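Local coordinates for protein cytidylyltransferase (PDB 6OEW) that probably transfers nucleotidyl groups, as a metal-dependent cytidylyltransferase with a GT-A-type fold, though its own substrate is not established, at residues V55-E61 with S77-A83; C109-D113 with G145-E149. All coordinates share one frame; numbering follows the deposited sequence. Where two conformers were deposited one is given.

Contact 1 (V55-E61 with S77-A83); sequences VVLTTEE and SVFRGSA
V56 and F79 sit on adjacent parallel strands, the two β-strands of a right-handed β-α-β crossover whose helix, 65-73, lies between them in sequence. The short strand axes approach to 4.5 Å at 21°, and the bonds confirm the parallel register: V56 N to S77 O, F79 N to V56 O, T58 N to F79 O and G81 N to T58 O. On one face L57 CG packs against F79 CB at 4.2 Å; the other carries V56, V78, T58 and R80.

R80 CB lies 3.7 Å from T59 O, and R80 CG runs alongside T58 CG2 at 3.8 Å, the two side chains pointing the same way. R80 CD stays 4.0 Å from T59 O, and a bend at chi3 (62°) turns the edge of the guanidinium toward that oxygen. R80 NE donates to T59 O at 2.8 Å, R80 CZ is 3.4 Å from T59 O, and NH2 adds a more bent bond (138° at the hydrogen) to the same atom, which lies close to the guanidinium plane. NH1 forms salt bridges with E68 and D65, both in the crossover helix, D65 at its first residue. Beyond T59, a water bridges the two segments, accepting from E60 N at 2.8 Å and donating to G81 O.

Contact 2 (C109-D113 with G145-E149); sequences CPLID and GMDIE
Bends at chi2 (-51°) and chi3 (111°) fold M146 back so that its methyl reaches L111, while I112 places CG1 anti to its backbone N (chi1 -164°) and sends CD1 onto the backbone of M146. Two loops meet here within the GT-A-type fold: 109-113 leads into helix 114-126, while segment 145-149 runs into strand 149-152. The first holds a β-turn from C109 to I112; the backbone angles of P110 and L111 make it type I, and I112 N closes it by donating to C109 O.

M146 CE sits 3.1 Å from L111 O, a tight approach, and M146 SD lies 3.7 Å from D113 N. I112 CD1 packs 3.6 Å from M146 C and 3.8 Å from I148 CG1. I148 in turn touches helix 114-126, and I112 touches M41 and L45 of helix 37-45. C109 CB abuts G145 O at 3.2 Å. The peptide D147 N is buried with no polar partner in the model, whereas the D147 carboxylate forms a salt bridge with R140. D113 N-caps helix 114-126, OD1 accepting from K115 N and OD2 from Y224 N. Direct polar links between the loops are replaced by one water, which accepts from L111 N at 2.8 Å and donates to G145 O at 3.0 Å.

In the fold
The two contacts follow one another along the chain, contact 1 closing before contact 2 opens, and their centres lie about 19 Å apart, with about 11 Å between nearest atoms. They are connected through the mixed central sheet: contact 1 pairs one of its two edge strands within the chain, 77-81, with 54-59, which is followed across the sheet by 11-16 and 101-106. Contact 2 gathers the loops beyond strand 101-106 and before 149-152, neighbours in that same sheet. Contact 1 is therefore peripheral, its centre about 15 Å from the chain centre, and contact 2 central, at about 5 Å. C109 directly follows D108, a magnesium-binding residue in a crystal structure of this protein, which places contact 2 beside the metal site and contact 1 away from it.

Contact 1 (V55-E61 with S77-A83)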
ATOM      1  N   VAL A  55       1.812   2.801  10.753  1.00 32.33           N
ATOM      2  CA  VAL A  55       1.761   1.582  11.555  1.00 32.40           C
ATOM      3  C   VAL A  55       1.841   0.396  10.603  1.00 31.69           C
ATOM      4  O   VAL A  55       1.156   0.379   9.572  1.00 28.57           O
ATOM      5  CB  VAL A  55       0.479   1.495  12.407  1.00 28.14           C
ATOM      6  CG1 VAL A  55       0.599   0.361  13.451  1.00 33.60           C
ATOM      7  CG2 VAL A  55       0.134   2.879  13.068  1.00 32.84           C
ATOM      8  N   VAL A  56       2.672  -0.589  10.941  1.00 27.03           N
ATOM      9  CA  VAL A  56       2.680  -1.862  10.228  1.00 24.01           C
ATOM     10  C   VAL A  56       1.736  -2.815  10.948  1.00 30.05           C
ATOM     11  O   VAL A  56       1.855  -3.040  12.164  1.00 28.37           O
ATOM     12  CB  VAL A  56       4.100  -2.449  10.136  1.00 27.82           C
ATOM     13  CG1 VAL A  56       4.068  -3.885   9.583  1.00 28.58           C
ATOM     14  CG2 VAL A  56       5.002  -1.568   9.272  1.00 29.53           C
ATOM     15  N   LEU A  57       0.783  -3.365  10.203  1.00 25.04           N
ATOM     16  CA  LEU A  57      -0.220  -4.270  10.732  1.00 22.79           C
ATOM     17  C   LEU A  57       0.151  -5.667  10.252  1.00 29.68           C
ATOM     18  O   LEU A  57       0.084  -5.945   9.052  1.00 28.00           O
ATOM     19  CB  LEU A  57      -1.610  -3.912  10.240  1.00 26.38           C
ATOM     20  CG  LEU A  57      -2.409  -2.802  10.939  1.00 30.27           C
ATOM     21  CD1 LEU A  57      -1.591  -1.509  11.021  1.00 29.65           C
ATOM     22  CD2 LEU A  57      -3.697  -2.614  10.168  1.00 28.10           C
ATOM     23  N   THR A  58       0.487  -6.556  11.182  1.00 29.63           N
ATOM     24  CA  THR A  58       0.891  -7.898  10.774  1.00 27.44           C
ATOM     25  C   THR A  58       0.147  -8.917  11.640  1.00 35.34           C
ATOM     26  O   THR A  58      -0.830  -8.561  12.310  1.00 31.23           O
ATOM     27  CB  THR A  58       2.424  -8.027  10.858  1.00 29.13           C
ATOM     28  OG1 THR A  58       2.860  -9.259  10.246  1.00 28.70           O
ATOM     29  CG2 THR A  58       2.907  -7.956  12.314  1.00 29.28           C
ATOM     30  N   THR A  59       0.543 -10.189  11.606  1.00 33.77           N
ATOM     31  CA  THR A  59      -0.155 -11.206  12.379  1.00 32.55           C
ATOM     32  C   THR A  59       0.585 -11.484  13.682  1.00 28.66           C
ATOM     33  O   THR A  59       1.697 -11.008  13.912  1.00 31.83           O
ATOM     34  CB  THR A  59      -0.303 -12.534  11.610  1.00 34.11           C
ATOM     35  OG1 THR A  59       0.868 -13.320  11.840  1.00 31.44           O
ATOM     36  CG2 THR A  59      -0.452 -12.293  10.096  1.00 30.04           C
ATOM     37  N   GLU A  60      -0.038 -12.308  14.509  1.00 30.79           N
ATOM     38  CA  GLU A  60       0.525 -12.755  15.776  1.00 32.36           C
ATOM     39  C   GLU A  60       1.367 -14.014  15.638  1.00 33.18           C
ATOM     40  O   GLU A  60       1.889 -14.508  16.648  1.00 34.88           O
ATOM     41  CB  GLU A  60      -0.596 -13.010  16.786  1.00 34.89           C
ATOM     42  CG  GLU A  60      -1.472 -11.769  17.033  1.00 38.97           C
ATOM     43  CD  GLU A  60      -2.471 -11.975  18.165  1.00 45.00           C
ATOM     44  OE1 GLU A  60      -3.685 -11.728  17.967  1.00 45.40           O
ATOM     45  OE2 GLU A  60      -2.033 -12.384  19.255  1.00 51.46           O
ATOM     46  N   GLU A  61       1.497 -14.544  14.427  1.00 36.67           N
ATOM     47  CA  GLU A  61       2.271 -15.761  14.240  0.56 37.12           C
ATOM     48  C   GLU A  61       3.757 -15.476  14.431  1.00 37.58           C
ATOM     49  O   GLU A  61       4.251 -14.384  14.132  1.00 31.56           O
ATOM     50  CB  GLU A  61       1.993 -16.356  12.862  0.56 37.77           C
ATOM     51  CG  GLU A  61       0.564 -16.882  12.750  0.56 42.34           C
ATOM     52  CD  GLU A  61       0.228 -17.448  11.387  0.56 45.51           C
ATOM     53  OE1 GLU A  61       1.148 -17.683  10.573  0.56 44.96           O
ATOM     54  OE2 GLU A  61      -0.975 -17.670  11.136  0.56 50.29           O
ATOM     55  N   SER A  77       5.371   2.137  14.307  1.00 32.67           N
ATOM     56  CA  SER A  77       4.639   1.321  15.261  1.00 33.06           C
ATOM     57  C   SER A  77       4.151   0.052  14.593  1.00 29.80           C
ATOM     58  O   SER A  77       4.118  -0.060  13.366  1.00 30.46           O
ATOM     59  CB  SER A  77       3.461   2.100  15.841  1.00 39.49           C
ATOM     60  OG  SER A  77       3.934   3.268  16.481  1.00 42.34           O
ATOM     61  N   VAL A  78       3.784  -0.929  15.425  1.00 30.71           N
ATOM     62  CA  VAL A  78       3.402  -2.251  14.956  1.00 26.50           C
ATOM     63  C   VAL A  78       2.129  -2.678  15.659  1.00 30.54           C
ATOM     64  O   VAL A  78       2.023  -2.563  16.885  1.00 35.81           O
ATOM     65  CB  VAL A  78       4.489  -3.304  15.243  1.00 29.49           C
ATOM     66  CG1 VAL A  78       4.025  -4.663  14.730  1.00 34.24           C
ATOM     67  CG2 VAL A  78       5.799  -2.914  14.595  1.00 30.30           C
ATOM     68  N   PHE A  79       1.186  -3.215  14.892  1.00 27.15           N
ATOM     69  CA  PHE A  79      -0.018  -3.815  15.443  1.00 27.49           C
ATOM     70  C   PHE A  79      -0.081  -5.261  14.969  1.00 29.89           C
ATOM     71  O   PHE A  79       0.023  -5.526  13.770  1.00 31.38           O
ATOM     72  CB  PHE A  79      -1.288  -3.064  15.016  1.00 28.81           C
ATOM     73  CG  PHE A  79      -2.515  -3.668  15.593  1.00 31.24           C
ATOM     74  CD1 PHE A  79      -2.944  -3.295  16.860  1.00 35.24           C
ATOM     75  CD2 PHE A  79      -3.196  -4.673  14.922  1.00 33.23           C
ATOM     76  CE1 PHE A  79      -4.050  -3.896  17.436  1.00 45.98           C
ATOM     77  CE2 PHE A  79      -4.306  -5.289  15.502  1.00 38.08           C
ATOM     78  CZ  PHE A  79      -4.721  -4.901  16.763  1.00 41.84           C
ATOM     79  N   ARG A  80      -0.229  -6.186  15.907  1.00 30.85           N
ATOM     80  CA  ARG A  80      -0.243  -7.611  15.602  1.00 31.64           C
ATOM     81  C   ARG A  80      -1.617  -8.170  15.924  1.00 31.14           C
ATOM     82  O   ARG A  80      -2.041  -8.173  17.090  1.00 33.82           O
ATOM     83  CB  ARG A  80       0.861  -8.322  16.380  1.00 31.54           C
ATOM     84  CG  ARG A  80       2.214  -7.677  16.062  1.00 33.60           C
ATOM     85  CD  ARG A  80       3.402  -8.517  16.495  1.00 31.82           C
ATOM     86  NE  ARG A  80       3.425  -9.808  15.808  1.00 29.15           N
ATOM     87  CZ  ARG A  80       4.425 -10.692  15.902  1.00 36.10           C
ATOM     88  NH1 ARG A  80       5.501 -10.414  16.641  1.00 32.24           N
ATOM     89  NH2 ARG A  80       4.350 -11.867  15.262  1.00 30.95           N
ATOM     90  N   GLY A  81      -2.306  -8.653  14.898  1.00 34.42           N
ATOM     91  CA  GLY A  81      -3.687  -9.099  15.039  1.00 32.52           C
ATOM     92  C   GLY A  81      -4.042 -10.195  14.064  1.00 38.22           C
ATOM     93  O   GLY A  81      -3.193 -11.027  13.707  1.00 34.07           O
ATOM     94  N   SER A  82      -5.293 -10.179  13.601  1.00 36.45           N
ATOM     95  CA  SER A  82      -5.875 -11.326  12.908  1.00 36.63           C
ATOM     96  C   SER A  82      -5.133 -11.636  11.614  1.00 33.45           C
ATOM     97  O   SER A  82      -4.834 -10.748  10.824  1.00 32.72           O
ATOM     98  CB  SER A  82      -7.346 -11.064  12.594  1.00 40.60           C
ATOM     99  OG  SER A  82      -7.893 -12.089  11.777  1.00 38.82           O
ATOM    100  N   ALA A  83      -4.877 -12.932  11.378  1.00 35.08           N
ATOM    101  CA  ALA A  83      -4.161 -13.305  10.161  1.00 36.20           C
ATOM    102  C   ALA A  83      -5.021 -13.101   8.913  1.00 34.81           C
ATOM    103  O   ALA A  83      -4.569 -12.502   7.927  1.00 35.00           O
ATOM    104  CB  ALA A  83      -3.674 -14.762  10.264  1.00 36.48           C
TER
HETATM  105  O   HOH W   1      -2.377 -13.823  14.009  1.00 33.01           O

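Contact 2 (C109-D113 with G145-E149)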
ATOM      1  N   CYS A 109       4.063  -3.256  -2.098  1.00 27.32           N
ATOM      2  CA  CYS A 109       4.230  -2.031  -2.879  1.00 31.15           C
ATOM      3  C   CYS A 109       5.440  -1.233  -2.398  1.00 32.55           C
ATOM      4  O   CYS A 109       5.305  -0.076  -1.966  1.00 32.86           O
ATOM      5  CB  CYS A 109       2.970  -1.178  -2.791  1.00 35.18           C
ATOM      6  SG  CYS A 109       1.528  -1.928  -3.545  1.00 32.42           S
ATOM      7  N   PRO A 110       6.640  -1.802  -2.496  1.00 32.40           N
ATOM      8  CA  PRO A 110       7.809  -1.149  -1.892  1.00 36.30           C
ATOM      9  C   PRO A 110       8.189   0.185  -2.515  1.00 35.29           C
ATOM     10  O   PRO A 110       8.910   0.945  -1.858  1.00 42.16           O
ATOM     11  CB  PRO A 110       8.920  -2.180  -2.101  1.00 39.18           C
ATOM     12  CG  PRO A 110       8.493  -2.915  -3.342  1.00 36.42           C
ATOM     13  CD  PRO A 110       7.018  -3.073  -3.148  1.00 32.87           C
ATOM     14  N   LEU A 111       7.783   0.487  -3.754  1.00 31.32           N
ATOM     15  CA  LEU A 111       8.150   1.746  -4.401  1.00 28.95           C
ATOM     16  C   LEU A 111       7.048   2.787  -4.315  1.00 32.24           C
ATOM     17  O   LEU A 111       7.078   3.771  -5.070  1.00 32.92           O
ATOM     18  CB  LEU A 111       8.537   1.532  -5.865  1.00 29.75           C
ATOM     19  CG  LEU A 111       9.658   0.499  -6.083  1.00 33.59           C
ATOM     20  CD1 LEU A 111      10.142   0.500  -7.507  1.00 33.84           C
ATOM     21  CD2 LEU A 111      10.830   0.726  -5.140  1.00 36.79           C
ATOM     22  N   ILE A 112       6.088   2.590  -3.405  1.00 30.01           N
ATOM     23  CA  ILE A 112       5.009   3.552  -3.201  1.00 35.41           C
ATOM     24  C   ILE A 112       5.580   4.960  -3.091  1.00 33.67           C
ATOM     25  O   ILE A 112       6.652   5.172  -2.509  1.00 32.27           O
ATOM     26  CB  ILE A 112       4.210   3.154  -1.947  1.00 35.65           C
ATOM     27  CG1 ILE A 112       2.856   3.866  -1.920  1.00 37.65           C
ATOM     28  CG2 ILE A 112       5.060   3.337  -0.650  1.00 35.62           C
ATOM     29  CD1 ILE A 112       1.805   3.187  -2.789  1.00 42.24           C
ATOM     30  N   ASP A 113       4.877   5.925  -3.684  1.00 29.11           N
ATOM     31  CA  ASP A 113       5.345   7.310  -3.787  1.00 31.87           C
ATOM     32  C   ASP A 113       4.576   8.152  -2.774  1.00 28.22           C
ATOM     33  O   ASP A 113       3.342   8.235  -2.837  1.00 29.30           O
ATOM     34  CB  ASP A 113       5.162   7.842  -5.212  1.00 33.46           C
ATOM     35  CG  ASP A 113       5.680   9.288  -5.401  1.00 42.96           C
ATOM     36  OD1 ASP A 113       5.657  10.090  -4.449  1.00 40.40           O
ATOM     37  OD2 ASP A 113       6.094   9.635  -6.518  1.00 50.49           O
ATOM     38  N   GLY A 145       1.387  -1.632  -7.977  1.00 49.26           N
ATOM     39  CA  GLY A 145       2.346  -1.311  -6.945  1.00 43.28           C
ATOM     40  C   GLY A 145       2.304   0.114  -6.433  1.00 41.75           C
ATOM     41  O   GLY A 145       3.058   0.437  -5.505  1.00 40.23           O
ATOM     42  N   MET A 146       1.483   0.990  -7.018  1.00 40.40           N
ATOM     43  CA  MET A 146       1.232   2.307  -6.454  1.00 36.61           C
ATOM     44  C   MET A 146      -0.099   2.372  -5.713  1.00 33.52           C
ATOM     45  O   MET A 146      -0.588   3.476  -5.457  1.00 33.90           O
ATOM     46  CB  MET A 146       1.231   3.396  -7.540  1.00 45.22           C
ATOM     47  CG  MET A 146       2.567   3.823  -8.080  1.00 53.14           C
ATOM     48  SD  MET A 146       3.794   4.252  -6.842  1.00 48.04           S
ATOM     49  CE  MET A 146       4.891   2.859  -7.107  1.00 43.74           C
ATOM     50  N   ASP A 147      -0.688   1.221  -5.370  1.00 35.47           N
ATOM     51  CA  ASP A 147      -2.084   1.175  -4.932  1.00 29.56           C
ATOM     52  C   ASP A 147      -2.267   1.900  -3.607  1.00 33.27           C
ATOM     53  O   ASP A 147      -1.546   1.648  -2.633  1.00 28.87           O
ATOM     54  CB  ASP A 147      -2.568  -0.269  -4.763  1.00 34.79           C
ATOM     55  CG  ASP A 147      -2.437  -1.115  -6.025  1.00 40.31           C
ATOM     56  OD1 ASP A 147      -1.823  -0.689  -7.024  1.00 34.84           O
ATOM     57  OD2 ASP A 147      -2.955  -2.247  -5.985  1.00 41.97           O
ATOM     58  N   ILE A 148      -3.256   2.789  -3.573  1.00 31.38           N
ATOM     59  CA  ILE A 148      -3.589   3.559  -2.385  1.00 33.25           C
ATOM     60  C   ILE A 148      -5.098   3.581  -2.275  1.00 31.79           C
ATOM     61  O   ILE A 148      -5.790   3.887  -3.254  1.00 28.51           O
ATOM     62  CB  ILE A 148      -3.030   4.996  -2.473  1.00 33.48           C
ATOM     63  CG1 ILE A 148      -1.494   4.970  -2.572  1.00 31.92           C
ATOM     64  CG2 ILE A 148      -3.515   5.817  -1.278  1.00 31.27           C
ATOM     65  CD1 ILE A 148      -0.841   6.316  -3.111  1.00 28.44           C
ATOM     66  N   GLU A 149      -5.607   3.246  -1.101  1.00 28.18           N
ATOM     67  CA  GLU A 149      -7.014   3.372  -0.769  1.00 29.44           C
ATOM     68  C   GLU A 149      -7.108   4.179   0.509  1.00 28.68           C
ATOM     69  O   GLU A 149      -6.290   4.008   1.416  1.00 35.24           O
ATOM     70  CB  GLU A 149      -7.686   1.981  -0.588  1.00 29.24           C
ATOM     71  CG  GLU A 149      -7.590   1.159  -1.852  1.00 33.10           C
ATOM     72  CD  GLU A 149      -7.647  -0.342  -1.600  1.00 36.75           C
ATOM     73  OE1 GLU A 149      -6.996  -0.817  -0.641  1.00 37.65           O
ATOM     74  OE2 GLU A 149      -8.343  -1.024  -2.379  1.00 38.54           O
TER
HETATM   75  O   HOH W   2       5.822  -0.605  -5.479  1.00 30.05           O